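Local coordinates for OsmC family protein (Rhodothermus marinus, PDB 5CML) that probably hydrolyses carboxylic esters through its alpha/beta-hydrolase esterase domain, the part described here, which in the whole protein is joined to an OsmC domain, at residues 47-50 with 51-54; 231-234 with 235-238; 182-185 with 186-189; 116-119 with 120-123. All blocks are in the same frame, centred on the assembly; numbering follows the deposited sequence.

Contact 1 of 4, residues 47-50 with 51-54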
loop_
_atom_site.group_PDB
_atom_site.type_symbol
_atom_site.label_atom_id
_atom_site.label_comp_id
_atom_site.label_asym_id
_atom_site.label_seq_id
_atom_site.Cartn_x
_atom_site.Cartn_y
_atom_site.Cartn_z
ATOM N N VAL A 47 8.571 -3.252 7.004
ATOM C CA VAL A 47 8.121 -1.934 6.589
ATOM C C VAL A 47 9.150 -0.853 6.943
ATOM O O VAL A 47 9.340 0.086 6.167
ATOM C CB VAL A 47 6.741 -1.586 7.183
ATOM C CG1 VAL A 47 6.807 -1.299 8.690
ATOM C CG2 VAL A 47 6.126 -0.417 6.415
ATOM N N THR A 48 9.848 -0.989 8.066
ATOM C CA THR A 48 10.846 0.023 8.421
ATOM C C THR A 48 12.091 -0.097 7.532
ATOM O O THR A 48 12.719 0.905 7.208
ATOM C CB THR A 48 11.247 -0.039 9.907
ATOM O OG1 THR A 48 11.740 -1.332 10.238
ATOM C CG2 THR A 48 10.058 0.297 10.812
ATOM N N THR A 49 12.404 -1.305 7.072
ATOM C CA THR A 49 13.500 -1.477 6.133
ATOM C C THR A 49 13.164 -0.858 4.777
ATOM O O THR A 49 14.019 -0.190 4.179
ATOM C CB THR A 49 13.866 -2.968 5.988
ATOM O OG1 THR A 49 14.293 -3.477 7.256
ATOM C CG2 THR A 49 14.998 -3.188 4.982
ATOM N N ILE A 50 11.925 -1.044 4.293
ATOM C CA ILE A 50 11.526 -0.430 3.029
ATOM C C ILE A 50 11.557 1.086 3.174
ATOM O O ILE A 50 12.096 1.805 2.324
ATOM C CB ILE A 50 10.133 -0.861 2.597
ATOM C CG1 ILE A 50 10.162 -2.351 2.224
ATOM C CG2 ILE A 50 9.634 -0.006 1.441
ATOM C CD1 ILE A 50 8.772 -2.978 2.071
ATOM N N SER A 51 10.964 1.566 4.256
ATOM C CA SER A 51 10.875 2.989 4.484
ATOM C C SER A 51 12.263 3.620 4.598
ATOM O O SER A 51 12.514 4.684 4.043
ATOM C CB SER A 51 10.043 3.266 5.734
ATOM O OG SER A 51 9.644 4.603 5.727
ATOM N N ARG A 52 13.174 2.939 5.279
ATOM C CA ARG A 52 14.534 3.432 5.434
ATOM C C ARG A 52 15.253 3.510 4.073
ATOM O O ARG A 52 15.960 4.463 3.791
ATOM C CB ARG A 52 15.291 2.551 6.416
ATOM C CG ARG A 52 16.572 3.111 6.780
ATOM C CD ARG A 52 17.159 2.449 7.996
ATOM N NE ARG A 52 17.396 1.026 7.815
ATOM C CZ ARG A 52 16.747 0.055 8.456
ATOM N NH1 ARG A 52 15.809 0.332 9.359
ATOM N NH2 ARG A 52 17.047 -1.206 8.205
ATOM N N ALA A 53 15.023 2.542 3.191
ATOM C CA ALA A 53 15.627 2.626 1.876
ATOM C C ALA A 53 15.146 3.867 1.131
ATOM O O ALA A 53 15.915 4.511 0.423
ATOM C CB ALA A 53 15.315 1.346 1.060
ATOM N N LEU A 54 13.860 4.186 1.278
ATOM C CA LEU A 54 13.289 5.356 0.622
ATOM C C LEU A 54 13.827 6.657 1.233
ATOM O O LEU A 54 14.201 7.574 0.502
ATOM C CB LEU A 54 11.763 5.303 0.700
ATOM C CG LEU A 54 11.153 4.133 -0.083
ATOM C CD1 LEU A 54 9.667 4.020 0.178
ATOM C CD2 LEU A 54 11.389 4.289 -1.563
HETATM O O HOH W 1 16.802 -4.188 8.014
#

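Contact 2 of 4, residues 231-234 with 235-238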
loop_
_atom_site.group_PDB
_atom_site.type_symbol
_atom_site.label_atom_id
_atom_site.label_comp_id
_atom_site.label_asym_id
_atom_site.label_seq_id
_atom_site.Cartn_x
_atom_site.Cartn_y
_atom_site.Cartn_z
ATOM N N LEU A 231 7.311 -10.519 3.491
ATOM C CA LEU A 231 8.731 -10.141 3.408
ATOM C C LEU A 231 9.467 -10.337 4.731
ATOM O O LEU A 231 10.089 -9.415 5.267
ATOM C CB LEU A 231 8.872 -8.699 2.933
ATOM C CG LEU A 231 8.250 -8.396 1.563
ATOM C CD1 LEU A 231 8.476 -6.929 1.208
ATOM C CD2 LEU A 231 8.812 -9.279 0.477
ATOM N N SER A 232 9.434 -11.568 5.223
ATOM C CA SER A 232 10.065 -11.895 6.492
ATOM C C SER A 232 11.598 -11.910 6.412
ATOM O O SER A 232 12.265 -11.891 7.447
ATOM C CB SER A 232 9.557 -13.248 6.998
ATOM O OG SER A 232 10.022 -14.300 6.190
ATOM N N ASN A 233 12.142 -11.944 5.198
ATOM C CA ASN A 233 13.582 -11.777 4.974
ATOM C C ASN A 233 13.877 -10.300 4.705
ATOM O O ASN A 233 13.464 -9.761 3.685
ATOM C CB ASN A 233 14.042 -12.644 3.801
ATOM C CG ASN A 233 15.538 -12.571 3.557
ATOM O OD1 ASN A 233 16.237 -11.727 4.120
ATOM N ND2 ASN A 233 16.034 -13.461 2.697
ATOM N N SER A 234 14.580 -9.637 5.615
ATOM C CA SER A 234 14.775 -8.199 5.469
ATOM C C SER A 234 15.641 -7.842 4.256
ATOM O O SER A 234 15.620 -6.707 3.805
ATOM C CB SER A 234 15.370 -7.618 6.745
ATOM O OG SER A 234 16.653 -8.141 6.971
ATOM N N ASP A 235 16.377 -8.805 3.705
ATOM C CA ASP A 235 17.118 -8.545 2.466
ATOM C C ASP A 235 16.133 -8.269 1.317
ATOM O O ASP A 235 16.394 -7.446 0.423
ATOM C CB ASP A 235 18.036 -9.712 2.119
ATOM C CG ASP A 235 19.293 -9.749 2.977
ATOM O OD1 ASP A 235 19.614 -8.742 3.641
ATOM O OD2 ASP A 235 19.980 -10.795 2.965
ATOM N N ASP A 236 14.995 -8.962 1.349
ATOM C CA ASP A 236 13.949 -8.748 0.349
ATOM C C ASP A 236 13.285 -7.383 0.536
ATOM O O ASP A 236 12.990 -6.692 -0.431
ATOM C CB ASP A 236 12.902 -9.860 0.414
ATOM C CG ASP A 236 13.474 -11.223 0.065
ATOM O OD1 ASP A 236 14.412 -11.290 -0.764
ATOM O OD2 ASP A 236 12.985 -12.241 0.601
ATOM N N ALA A 237 13.034 -7.010 1.777
ATOM C CA ALA A 237 12.460 -5.691 2.065
ATOM C C ALA A 237 13.408 -4.556 1.611
ATOM O O ALA A 237 12.968 -3.569 1.029
ATOM C CB ALA A 237 12.144 -5.556 3.563
ATOM N N ALA A 238 14.708 -4.707 1.847
ATOM C CA ALA A 238 15.663 -3.679 1.432
ATOM C C ALA A 238 15.698 -3.520 -0.085
ATOM O O ALA A 238 15.791 -2.421 -0.607
ATOM C CB ALA A 238 17.071 -4.010 1.956
HETATM O O HOH W 2 10.839 -12.644 2.447
HETATM O O HOH W 3 14.219 -14.455 0.111
HETATM O O HOH W 4 18.935 -13.450 2.117
#

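Contact 3 of 4, residues 182-185 with 186-189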
loop_
_atom_site.group_PDB
_atom_site.type_symbol
_atom_site.label_atom_id
_atom_site.label_comp_id
_atom_site.label_asym_id
_atom_site.label_seq_id
_atom_site.Cartn_x
_atom_site.Cartn_y
_atom_site.Cartn_z
ATOM N N GLU A 182 -9.375 -3.743 -12.108
ATOM C CA GLU A 182 -8.758 -3.772 -13.429
ATOM C C GLU A 182 -9.101 -2.520 -14.255
ATOM O O GLU A 182 -8.214 -1.970 -14.911
ATOM C CB GLU A 182 -9.135 -5.067 -14.149
ATOM C CG GLU A 182 -8.216 -6.212 -13.690
ATOM C CD GLU A 182 -8.735 -7.604 -14.037
ATOM O OE1 GLU A 182 -8.518 -8.047 -15.179
ATOM O OE2 GLU A 182 -9.355 -8.259 -13.167
ATOM N N ASP A 183 -10.336 -2.015 -14.162
ATOM C CA ASP A 183 -10.712 -0.778 -14.860
ATOM C C ASP A 183 -9.909 0.400 -14.329
ATOM O O ASP A 183 -9.433 1.236 -15.092
ATOM C CB ASP A 183 -12.212 -0.446 -14.709
ATOM C CG ASP A 183 -13.115 -1.283 -15.606
ATOM O OD1 ASP A 183 -12.588 -1.982 -16.500
ATOM O OD2 ASP A 183 -14.371 -1.209 -15.421
ATOM N N GLN A 184 -9.778 0.471 -13.014
ATOM C CA GLN A 184 -9.031 1.557 -12.394
ATOM C C GLN A 184 -7.570 1.546 -12.840
ATOM O O GLN A 184 -6.989 2.594 -13.147
ATOM C CB GLN A 184 -9.136 1.467 -10.865
ATOM C CG GLN A 184 -10.521 1.823 -10.321
ATOM C CD GLN A 184 -10.864 3.293 -10.529
ATOM O OE1 GLN A 184 -10.432 4.157 -9.770
ATOM N NE2 GLN A 184 -11.615 3.576 -11.557
ATOM N N VAL A 185 -6.988 0.359 -12.913
ATOM C CA VAL A 185 -5.593 0.239 -13.275
ATOM C C VAL A 185 -5.421 0.638 -14.742
ATOM O O VAL A 185 -4.459 1.309 -15.111
ATOM C CB VAL A 185 -5.087 -1.182 -13.014
ATOM C CG1 VAL A 185 -3.713 -1.398 -13.616
ATOM C CG2 VAL A 185 -5.033 -1.451 -11.516
ATOM N N ARG A 186 -6.353 0.208 -15.593
ATOM C CA ARG A 186 -6.268 0.523 -17.007
ATOM C C ARG A 186 -6.361 2.041 -17.277
ATOM O O ARG A 186 -5.708 2.547 -18.200
ATOM C CB ARG A 186 -7.368 -0.227 -17.761
ATOM C CG ARG A 186 -7.294 -0.079 -19.271
ATOM C CD ARG A 186 -8.406 -0.856 -19.969
ATOM N NE ARG A 186 -9.735 -0.375 -19.586
ATOM C CZ ARG A 186 -10.607 -1.038 -18.823
ATOM N NH1 ARG A 186 -10.339 -2.257 -18.345
ATOM N NH2 ARG A 186 -11.777 -0.478 -18.548
ATOM N N THR A 187 -7.152 2.764 -16.474
ATOM C CA THR A 187 -7.387 4.193 -16.704
ATOM C C THR A 187 -6.613 5.143 -15.766
ATOM O O THR A 187 -6.791 6.354 -15.828
ATOM C CB THR A 187 -8.887 4.534 -16.579
ATOM O OG1 THR A 187 -9.360 4.235 -15.254
ATOM C CG2 THR A 187 -9.675 3.740 -17.596
ATOM N N MET A 188 -5.748 4.587 -14.923
ATOM C CA MET A 188 -4.911 5.360 -13.986
ATOM C C MET A 188 -4.014 6.423 -14.656
ATOM O O MET A 188 -3.779 7.508 -14.105
ATOM C CB MET A 188 -4.046 4.360 -13.218
ATOM C CG MET A 188 -3.223 4.877 -12.135
ATOM S SD MET A 188 -2.801 3.371 -11.275
ATOM C CE MET A 188 -1.769 2.452 -12.446
ATOM N N ARG A 189 -3.481 6.084 -15.827
ATOM C CA ARG A 189 -2.639 6.991 -16.596
ATOM C C ARG A 189 -1.468 7.486 -15.752
ATOM O O ARG A 189 -1.114 8.674 -15.769
ATOM C CB ARG A 189 -3.471 8.163 -17.137
ATOM C CG ARG A 189 -4.516 7.702 -18.144
ATOM C CD ARG A 189 -5.349 8.841 -18.748
ATOM N NE ARG A 189 -6.165 8.380 -19.877
ATOM C CZ ARG A 189 -7.268 7.641 -19.762
ATOM N NH1 ARG A 189 -7.944 7.278 -20.844
ATOM N NH2 ARG A 189 -7.709 7.267 -18.569
#

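Contact 4 of 4, residues 116-119 with 120-123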
loop_
_atom_site.group_PDB
_atom_site.type_symbol
_atom_site.label_atom_id
_atom_site.label_comp_id
_atom_site.label_asym_id
_atom_site.label_seq_id
_atom_site.Cartn_x
_atom_site.Cartn_y
_atom_site.Cartn_z
ATOM N N LEU A 116 -4.292 1.139 -5.705
ATOM C CA LEU A 116 -4.551 1.088 -7.131
ATOM C C LEU A 116 -5.955 1.573 -7.426
ATOM O O LEU A 116 -6.193 2.192 -8.455
ATOM C CB LEU A 116 -4.360 -0.325 -7.684
ATOM C CG LEU A 116 -2.899 -0.750 -7.780
ATOM C CD1 LEU A 116 -2.853 -2.235 -7.997
ATOM C CD2 LEU A 116 -2.185 -0.019 -8.911
ATOM N N ALA A 117 -6.881 1.305 -6.516
ATOM C CA ALA A 117 -8.262 1.723 -6.711
ATOM C C ALA A 117 -8.486 3.225 -6.501
ATOM O O ALA A 117 -9.435 3.793 -7.059
ATOM C CB ALA A 117 -9.183 0.931 -5.789
ATOM N N VAL A 118 -7.644 3.873 -5.698
ATOM C CA VAL A 118 -7.823 5.306 -5.435
ATOM C C VAL A 118 -6.808 6.215 -6.131
ATOM O O VAL A 118 -6.981 7.423 -6.111
ATOM C CB VAL A 118 -7.774 5.630 -3.919
ATOM C CG1 VAL A 118 -8.838 4.823 -3.175
ATOM C CG2 VAL A 118 -6.360 5.430 -3.328
ATOM N N ALA A 119 -5.772 5.658 -6.753
ATOM C CA ALA A 119 -4.706 6.500 -7.310
ATOM C C ALA A 119 -5.264 7.524 -8.298
ATOM O O ALA A 119 -4.851 8.684 -8.313
ATOM C CB ALA A 119 -3.654 5.645 -7.984
ATOM N N GLY A 120 -6.223 7.090 -9.106
ATOM C CA GLY A 120 -6.814 7.948 -10.104
ATOM C C GLY A 120 -7.600 9.097 -9.525
ATOM O O GLY A 120 -7.985 9.986 -10.271
ATOM N N GLU A 121 -7.833 9.083 -8.213
ATOM C CA GLU A 121 -8.583 10.152 -7.552
ATOM C C GLU A 121 -7.712 11.365 -7.208
ATOM O O GLU A 121 -8.241 12.423 -6.845
ATOM C CB GLU A 121 -9.248 9.637 -6.256
ATOM C CG GLU A 121 -10.198 8.439 -6.426
ATOM C CD GLU A 121 -10.753 7.931 -5.092
ATOM O OE1 GLU A 121 -10.686 8.688 -4.107
ATOM O OE2 GLU A 121 -11.250 6.775 -5.018
ATOM N N PHE A 122 -6.392 11.205 -7.329
ATOM C CA PHE A 122 -5.423 12.183 -6.864
ATOM C C PHE A 122 -4.453 12.557 -7.992
ATOM O O PHE A 122 -3.466 11.860 -8.223
ATOM C CB PHE A 122 -4.669 11.611 -5.651
ATOM C CG PHE A 122 -5.542 11.416 -4.440
ATOM C CD1 PHE A 122 -5.882 12.486 -3.640
ATOM C CD2 PHE A 122 -6.033 10.173 -4.119
ATOM C CE1 PHE A 122 -6.704 12.317 -2.522
ATOM C CE2 PHE A 122 -6.851 9.988 -3.006
ATOM C CZ PHE A 122 -7.197 11.068 -2.212
ATOM N N PRO A 123 -4.727 13.651 -8.707
ATOM C CA PRO A 123 -3.897 14.114 -9.830
ATOM C C PRO A 123 -2.415 14.271 -9.498
ATOM O O PRO A 123 -1.570 14.060 -10.367
ATOM C CB PRO A 123 -4.528 15.470 -10.176
ATOM C CG PRO A 123 -5.964 15.268 -9.828
ATOM C CD PRO A 123 -5.919 14.503 -8.547
HETATM O O HOH W 5 -7.399 4.533 -9.525
HETATM O O HOH W 6 -11.717 4.551 -6.387
#

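Contact 1 of 4, residues 47-50 with 51-54
Val-47 to Leu-54 form one unbroken helical run in which the amides of Ser-51, Arg-52, Ala-53 and Leu-54 donate in turn to the carbonyls of Val-47, Thr-48, Thr-49 and Ile-50, four i to i+4 bonds with N-H...O angles of 152 to 162°. The shortest of them joins Arg-52 N to Thr-48 O at 2.8 Å. On the outer surface the Arg-52 side chain folds back over the preceding turn. Its CG stands anti to the backbone N, and a bend at chi3 (61°) returns the guanidinium toward Thr-49, whose CA lies over one face, displaced toward the rim. The end of the arginine then meets Thr-49 through solvent: water 1 donates to Thr-49 OG1 at 2.7 Å and sits in the guanidinium plane, where it accepts a weak bond from Arg-52 NH2 at 3.0 Å. Thr-49 OG1 also bonds to Lys-45 O, one turn earlier, while Thr-48 OG1 is bonded to Leu-44 O; the hydroxyls are thus tied back to the start of the helix. Round the helix from these hydroxyls, Ile-50 CG2 approaches Leu-54 CD1 at 4.2 Å, a loose apolar contact on buried side chains that continues onto Phe-34 from Ile-50 and onto Val-61 from Leu-54. Ser-51 OG is hydrogen-bonded to Asp-21 OD2, so this buried hydroxyl is satisfied from the sheet. Val-47, Ser-51 and Leu-54 touch strand 59-65 while Thr-49 and Ala-53 lie against helix 234-252, as expected of the connecting helix of a beta-alpha-beta crossover, here strand 30-36, helix 45-56 and strand 59-65 of the alpha/beta-hydrolase fold.

Contact 2 of 4, residues 231-234 with 235-238
Asp-236 OD2 is gripped by two waters that link it to Asn-233: water 3 donates to it at 2.6 Å and water 2 at 2.9 Å. Water 2 also accepts from Asn-233 N, and water 3 takes a weak bond from Asn-233 ND2, so the carboxylate is tied to both the backbone and the amide of the residue before the helix. The two side chains cross at about a right angle, their planes 52° apart, with Asp-236 OD2 lying 3.4 Å from Asn-233 CB. Asn-233 is the N-cap. A chi1 of -177° swings the amide forward, away from the backbone N, and Asn-233 OD1 accepts from Asp-235 N at 3.0 Å, the donor standing above the amide plane. Asn-233 O takes the next amide, Asp-236 N, at 2.9 Å, and a longer, weak bond from Ala-237 N. A third water spans Asn-233 ND2 and Asp-235 OD2. Putting an alanine in place of Asp-236 would probably leave waters 2 and 3 without their shared acceptor, and Asn-233 N without its water link to the helix. Two carboxylates this close to the first turn are likely to be stabilised by the helix dipole. On the inner side, Leu-231 CD2 touches Asp-236 CB at 4.1 Å. The cap starts helix 234-252 after the loop that follows strand 219-223; Leu-231 packs on Phe-38, and Ala-237 and Ala-238 rest against helix 45-56.

Contact 3 of 4, residues 182-185 with 186-189
The closing turn of the short helix 181-187 carries an i to i+3 salt bridge between Asp-183 and Arg-186. One carboxylate oxygen does the work: Arg-186 meets Asp-183 OD1 end-on with both terminal nitrogens, NH2 at 2.7 Å and NH1 at 2.9 Å. The two side chains run side by side and point the same way, yet their planes stand 76° apart. NH2 therefore comes from above the carboxylate plane, whereas NH1 approaches on the anti side and nearer to that plane. Arg-186 attains this position through a bend at chi3 (62°) after an extended start, which also lays one face of the guanidinium over Asp-183 CA. A leucine in its place would probably leave Asp-183 OD1 without its charged mate and the carboxylate freer to turn. Beneath the bridge the backbone is helical: Arg-186 N donates to Glu-182 O at 2.9 Å and Thr-187 N to Asp-183 O at 3.1 Å. Thr-187 OG1 lies 3.0 Å from the same Asp-183 O. Past this turn Arg-189 adopts positive phi (55°) and the chain leaves the helix. Asp-183 N is bonded to Asn-180 OD1 at the other end of the helix. On the buried side, Val-185 CG1 and Met-188 CE are 4.5 Å apart; Val-185 packs against Leu-211 of helix 206-214 and against Leu-116 of helix 110-118, so helix 181-187 is in contact with both.

Contact 4 of 4, residues 116-119 with 120-123
Glu-121 reaches back along Val-118 where helix 110-118 of the alpha/beta-hydrolase fold gives way to the loop before strand 127-131. Glu-121 CB lies 3.2 Å from Val-118 O, the carbonyl that also accepts from Glu-121 N at 2.8 Å with the donor above the carbonyl plane. Glu-121 CG is 3.4 Å from Val-118 O. Because CG is anti to the carbonyl carbon (chi1 -57°) and the chain is extended beyond it, the carboxylate is carried back beside the valine, the two side chains crossing at a slant. There CD is near Val-118 CB, and Glu-121 OE2 comes to 3.6 Å from Val-118 CG1. The tip has polar partners as well: OE1 forms a salt bridge with Arg-89 of helix 85-98, while water 6 donates both to OE2 and to Ala-117 O. This places a carboxylate near the helix's C-terminal carbonyls, a position where the helix dipole would be unfavourable to it, and the Arg-89 charge probably offsets that cost. The next turn is closed by Phe-122 N donating to Ala-119 O at 3.1 Å, an i to i+3 bond like that of Glu-121. Val-118 O is also approached obliquely by the Phe-122 ring; the ring also touches Arg-89 and Cys-92. Where the helix unwinds, a second water replaces a direct backbone bond: water 5 donates to Leu-116 O at 2.8 Å and accepts from Gly-120 N at 2.8 Å.

In the fold
All four contacts are local and follow one another along the chain, so none encloses or crosses another. Contact 1 lies within helix 45-56, between strands 30-36 and 59-65. Contact 4 comes next, at the exit of helix 110-118 toward strand 127-131; contact 3 ends helix 181-187 ahead of strand 192-196, and contact 2 opens helix 234-252 after the last strand. In space they form two pairs on opposite sides of the chain's centre. Contacts 1 and 2 touch where Ile-50 CG1 meets Ala-237 O at 3.3 Å, and contacts 3 and 4 where Met-188 SD meets Ala-119 CB at 4.1 Å. The centres of contacts 2 and 3 are about 29 Å apart.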